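Local atomic coordinates of calcium uptake protein 3, mitochondrial (Homo sapiens, PDB entry 6AGI), a protein that senses calcium through its EF-hand domains and, paired with MICU1, regulates the mitochondrial calcium uniporter channel in the central nervous system and skeletal muscle. Residues Lys102-Phe107 and Asp229-Met234; Glu279-Ser284 and Phe349-Val354. All blocks are in the same frame, centred on the assembly; numbering follows the deposited sequence.

Contact 1. Residues Lys102-Phe107 and Asp229-Met234; sequences KPHAGF and DFYRFM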
# COMPACT_ATOMS: atom_id res chain seq x y z
N LYS B 102 -7.55 6.54 4.77
CA LYS B 102 -7.20 6.80 3.38
C LYS B 102 -6.17 7.91 3.25
O LYS B 102 -6.19 8.87 4.01
CB LYS B 102 -8.43 7.17 2.54
CG LYS B 102 -9.30 5.99 2.18
CD LYS B 102 -10.37 6.40 1.19
CE LYS B 102 -11.35 5.26 0.87
NZ LYS B 102 -12.32 4.94 1.95
N PRO B 103 -5.28 7.81 2.28
CA PRO B 103 -4.46 8.96 1.91
C PRO B 103 -5.32 9.89 1.08
O PRO B 103 -6.44 9.56 0.67
CB PRO B 103 -3.32 8.35 1.08
CG PRO B 103 -3.54 6.85 1.13
CD PRO B 103 -5.00 6.67 1.38
N HIS B 104 -4.80 11.10 0.85
CA HIS B 104 -5.62 12.08 0.15
C HIS B 104 -5.96 11.61 -1.27
O HIS B 104 -7.13 11.63 -1.68
CB HIS B 104 -4.91 13.43 0.14
CG HIS B 104 -4.87 14.09 1.49
ND1 HIS B 104 -5.92 14.86 1.95
CD2 HIS B 104 -3.92 14.12 2.45
CE1 HIS B 104 -5.62 15.33 3.15
NE2 HIS B 104 -4.42 14.90 3.48
N ALA B 105 -4.97 11.05 -1.99
CA ALA B 105 -5.24 10.53 -3.32
C ALA B 105 -6.29 9.41 -3.29
O ALA B 105 -7.02 9.16 -4.28
CB ALA B 105 -3.92 10.10 -3.93
N GLY B 106 -6.42 8.76 -2.14
CA GLY B 106 -7.42 7.74 -2.02
C GLY B 106 -8.82 8.30 -2.06
O GLY B 106 -9.75 7.57 -2.43
N PHE B 107 -9.00 9.58 -1.70
CA PHE B 107 -10.35 10.15 -1.72
C PHE B 107 -10.89 10.07 -3.14
O PHE B 107 -12.08 9.81 -3.35
CB PHE B 107 -10.36 11.62 -1.25
CG PHE B 107 -9.85 11.86 0.15
CD1 PHE B 107 -9.54 10.81 1.02
CD2 PHE B 107 -9.59 13.17 0.57
CE1 PHE B 107 -9.04 11.06 2.31
CE2 PHE B 107 -9.08 13.43 1.85
CZ PHE B 107 -8.81 12.38 2.72
N ASP B 229 -16.68 18.32 -2.98
CA ASP B 229 -17.30 18.21 -1.66
C ASP B 229 -16.90 16.92 -0.95
O ASP B 229 -16.64 16.94 0.26
CB ASP B 229 -18.83 18.27 -1.74
CG ASP B 229 -19.34 19.46 -2.53
OD1 ASP B 229 -18.86 20.58 -2.26
OD2 ASP B 229 -20.28 19.28 -3.34
N PHE B 230 -16.82 15.82 -1.68
CA PHE B 230 -16.40 14.53 -1.13
C PHE B 230 -15.01 14.64 -0.49
O PHE B 230 -14.80 14.25 0.66
CB PHE B 230 -16.41 13.54 -2.29
CG PHE B 230 -16.53 12.10 -1.91
CD1 PHE B 230 -17.75 11.57 -1.49
CD2 PHE B 230 -15.46 11.23 -2.11
CE1 PHE B 230 -17.88 10.22 -1.19
CE2 PHE B 230 -15.58 9.89 -1.82
CZ PHE B 230 -16.79 9.39 -1.36
N TYR B 231 -14.06 15.18 -1.26
CA TYR B 231 -12.72 15.44 -0.75
C TYR B 231 -12.78 16.30 0.49
O TYR B 231 -12.05 16.06 1.46
CB TYR B 231 -11.89 16.14 -1.83
CG TYR B 231 -10.42 16.32 -1.49
CD1 TYR B 231 -10.01 17.27 -0.58
CD2 TYR B 231 -9.46 15.56 -2.12
CE1 TYR B 231 -8.67 17.44 -0.27
CE2 TYR B 231 -8.11 15.71 -1.82
CZ TYR B 231 -7.73 16.67 -0.89
OH TYR B 231 -6.41 16.85 -0.58
N ARG B 232 -13.63 17.33 0.49
CA ARG B 232 -13.60 18.22 1.64
C ARG B 232 -14.18 17.54 2.88
O ARG B 232 -13.69 17.78 3.99
CB ARG B 232 -14.34 19.52 1.33
CG ARG B 232 -13.60 20.38 0.35
CD ARG B 232 -14.18 21.78 0.26
NE ARG B 232 -15.38 21.81 -0.58
CZ ARG B 232 -15.41 22.36 -1.79
NH1 ARG B 232 -14.31 22.89 -2.31
NH2 ARG B 232 -16.54 22.34 -2.49
N PHE B 233 -15.19 16.69 2.71
CA PHE B 233 -15.71 15.95 3.84
C PHE B 233 -14.65 15.04 4.44
O PHE B 233 -14.46 15.03 5.66
CB PHE B 233 -16.94 15.15 3.44
CG PHE B 233 -17.49 14.33 4.58
CD1 PHE B 233 -18.19 14.95 5.61
CD2 PHE B 233 -17.28 12.97 4.65
CE1 PHE B 233 -18.69 14.22 6.66
CE2 PHE B 233 -17.77 12.23 5.71
CZ PHE B 233 -18.48 12.85 6.72
N MET B 234 -13.94 14.25 3.59
CA MET B 234 -12.94 13.35 4.16
C MET B 234 -11.73 14.10 4.73
O MET B 234 -11.21 13.72 5.79
CB MET B 234 -12.43 12.28 3.17
CG MET B 234 -13.48 11.32 2.59
SD MET B 234 -13.19 10.43 1.11
CE MET B 234 -12.18 9.15 1.81
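F107 is held between CA of H104 and CB of M234, which cover opposite faces of its ring. CB of M234 sits over the centre, 3.6 Å from the F107 ring centroid and close to the ring normal, a CH-pi contact. Y231 meets F107 in a T-shaped stack. The CD2 edge of F107 points at the face of Y231, off its centre. The centroids of the F107 and Y231 rings are 5.1 Å apart and their planes meet at 73°. M234 adds a Met-aromatic contact. Its SD approaches the F107 ring obliquely, 4.2 Å from the centroid. A bend at chi3 of M234 (79°) carries CE toward CD1 of F107 and CD of K102. The F107 ring is therefore packed on both faces and along part of its rim, where CB of K102 also lies. A leucine here has no ring, and would probably leave CB of M234 and the face of Y231 without their partner and open a gap between the two helices.

The packing thins toward H104 and Y231, both partly exposed, which form an aromatic cluster with F107. The H104 and Y231 rings are near parallel but slid apart, with centroids 5.8 Å from each other, and overlap little. ND1 of H104 and OH of Y231 are 3.3 Å apart. The edge of the F230 ring faces the backbone O of F107, with CE2 of F230 3.8 Å from it.

The contact joins the start of helix 104-114, the entering helix of EF-hand 1, to helix 227-250. F230 also stacks edge-to-face on F111 of helix 104-114. I99 of helix 90-101 packs on M234, and P103 touches I311 of the second subunit, another copy of this protein.

Contact 2. Residues Glu279-Ser284 and Phe349-Val354; sequences ENVRYS and FKIFDV. With CA (calcium ion), chain G.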
# COMPACT_ATOMS: atom_id res chain seq x y z
N GLU B 279 8.75 3.30 28.34
CA GLU B 279 9.92 3.51 29.18
C GLU B 279 11.14 3.87 28.32
O GLU B 279 12.06 4.53 28.81
CB GLU B 279 10.19 2.27 30.04
N ASN B 280 11.14 3.46 27.05
CA ASN B 280 12.26 3.81 26.18
C ASN B 280 12.16 5.28 25.75
O ASN B 280 13.16 6.00 25.82
CB ASN B 280 12.29 2.84 24.97
CG ASN B 280 12.98 3.42 23.70
OD1 ASN B 280 13.78 4.34 23.75
ND2 ASN B 280 12.65 2.83 22.56
N VAL B 281 10.95 5.78 25.46
CA VAL B 281 10.88 7.20 25.09
C VAL B 281 11.14 8.10 26.30
O VAL B 281 11.82 9.13 26.19
CB VAL B 281 9.56 7.55 24.39
CG1 VAL B 281 8.35 7.18 25.24
CG2 VAL B 281 9.55 9.04 24.02
N ARG B 282 10.65 7.72 27.49
CA ARG B 282 10.83 8.60 28.64
C ARG B 282 12.31 8.78 28.99
O ARG B 282 12.75 9.88 29.30
CB ARG B 282 10.05 8.08 29.85
N TYR B 283 13.10 7.71 28.86
CA TYR B 283 14.52 7.78 29.17
C TYR B 283 15.40 8.16 27.98
O TYR B 283 16.48 8.73 28.19
CB TYR B 283 15.01 6.43 29.73
N SER B 284 14.97 7.88 26.75
CA SER B 284 15.74 8.30 25.58
C SER B 284 15.67 9.80 25.34
O SER B 284 16.57 10.37 24.70
CB SER B 284 15.25 7.57 24.33
OG SER B 284 15.43 6.17 24.45
N PHE B 349 13.06 9.30 15.60
CA PHE B 349 14.25 8.47 15.74
C PHE B 349 14.47 8.05 17.20
O PHE B 349 14.71 6.88 17.48
CB PHE B 349 15.48 9.16 15.16
CG PHE B 349 15.66 8.90 13.70
CD1 PHE B 349 14.62 9.13 12.80
CD2 PHE B 349 16.83 8.33 13.21
CE1 PHE B 349 14.76 8.87 11.45
CE2 PHE B 349 16.99 8.06 11.86
CZ PHE B 349 15.94 8.34 10.98
N LYS B 350 14.35 9.00 18.14
CA LYS B 350 14.55 8.62 19.54
C LYS B 350 13.45 7.69 20.04
O LYS B 350 13.68 6.91 20.97
CB LYS B 350 14.63 9.88 20.41
CG LYS B 350 16.05 10.24 20.92
CD LYS B 350 17.07 10.53 19.82
CE LYS B 350 18.38 11.07 20.42
NZ LYS B 350 18.82 10.34 21.66
N ILE B 351 12.27 7.74 19.45
CA ILE B 351 11.21 6.81 19.85
C ILE B 351 11.51 5.40 19.33
O ILE B 351 11.48 4.43 20.09
CB ILE B 351 9.84 7.33 19.37
CG1 ILE B 351 9.48 8.60 20.12
CG2 ILE B 351 8.76 6.30 19.59
CD1 ILE B 351 8.27 9.29 19.53
N PHE B 352 11.86 5.27 18.04
CA PHE B 352 11.95 3.96 17.39
C PHE B 352 13.36 3.39 17.24
O PHE B 352 13.48 2.19 16.96
CB PHE B 352 11.33 4.00 15.98
CG PHE B 352 9.88 4.35 15.96
CD1 PHE B 352 8.92 3.36 16.08
CD2 PHE B 352 9.48 5.66 15.82
CE1 PHE B 352 7.57 3.68 16.04
CE2 PHE B 352 8.13 5.99 15.79
CZ PHE B 352 7.17 5.00 15.90
N ASP B 353 14.41 4.20 17.35
CA ASP B 353 15.75 3.67 17.10
C ASP B 353 16.21 3.02 18.41
O ASP B 353 16.65 3.68 19.35
CB ASP B 353 16.67 4.79 16.64
CG ASP B 353 18.15 4.50 16.85
OD1 ASP B 353 18.58 3.33 16.70
OD2 ASP B 353 18.88 5.46 17.17
N VAL B 354 15.87 1.73 18.48
CA VAL B 354 16.19 0.83 19.59
C VAL B 354 17.66 0.45 19.62
O VAL B 354 18.29 0.40 20.68
CB VAL B 354 15.34 -0.45 19.54
CG1 VAL B 354 13.86 -0.11 19.70
CG2 VAL B 354 15.58 -1.20 18.23
CA CA G . 18.86 2.23 14.58
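The flat carboxamide of N280 turns its NH2 end (ND2) to the last turn of helix 342-352. Behind the contact, CG2 of I351 lies over one face of the F352 ring, offset toward its rim. ND2 of N280 lies 3.2 Å from the backbone O of I351, and OD1 is farther off, 3.8 Å from O of K350. CG of N280 is anti to its own backbone N (chi1 155°), which directs the amide toward helix 342-352.

OG of S284, one turn on, is 2.6 Å from OD1 and 2.7 Å from O of N280, so its single proton has two acceptors to choose from. CB of S284 comes within 3.8 Å of O of K350. The K350 side chain runs alongside the end of helix 274-284, with its CG 3.8 Å from O of S284. V281 and I351 lie side by side, with CG2 of V281 3.9 Å from CG1 of I351. A262 of helix 258-265 touches both.

D353 is the first residue past helix 342-352. Its OD1 binds the calcium ion at 2.4 Å, together with D355, D357, E364 and the backbone O of Q359. Chemically, this is a small, mixed contact, with N280 and S284 near helix-end carbonyls and V281 on I351 beside them, and it probably leaves the D353 carboxylate to the metal.

The two contacts lie in different parts of the chain. Their centres are about 33 Å apart, their nearest atoms about 18 Å, and they do not touch. They come in series: contact 1 closes before contact 2 opens. They share no helix. Contact 1 ties helix 104-114, which leads into the calcium loop of EF-hand 1, to helix 227-250. Contact 2 ties helix 274-284 of the degenerate EF-hand 2 to helix 342-352, which leads into the calcium loop of EF-hand 3. The calcium-binding hands 1 and 3 are thus each joined, by their entering helix, to a part of the chain outside the hand.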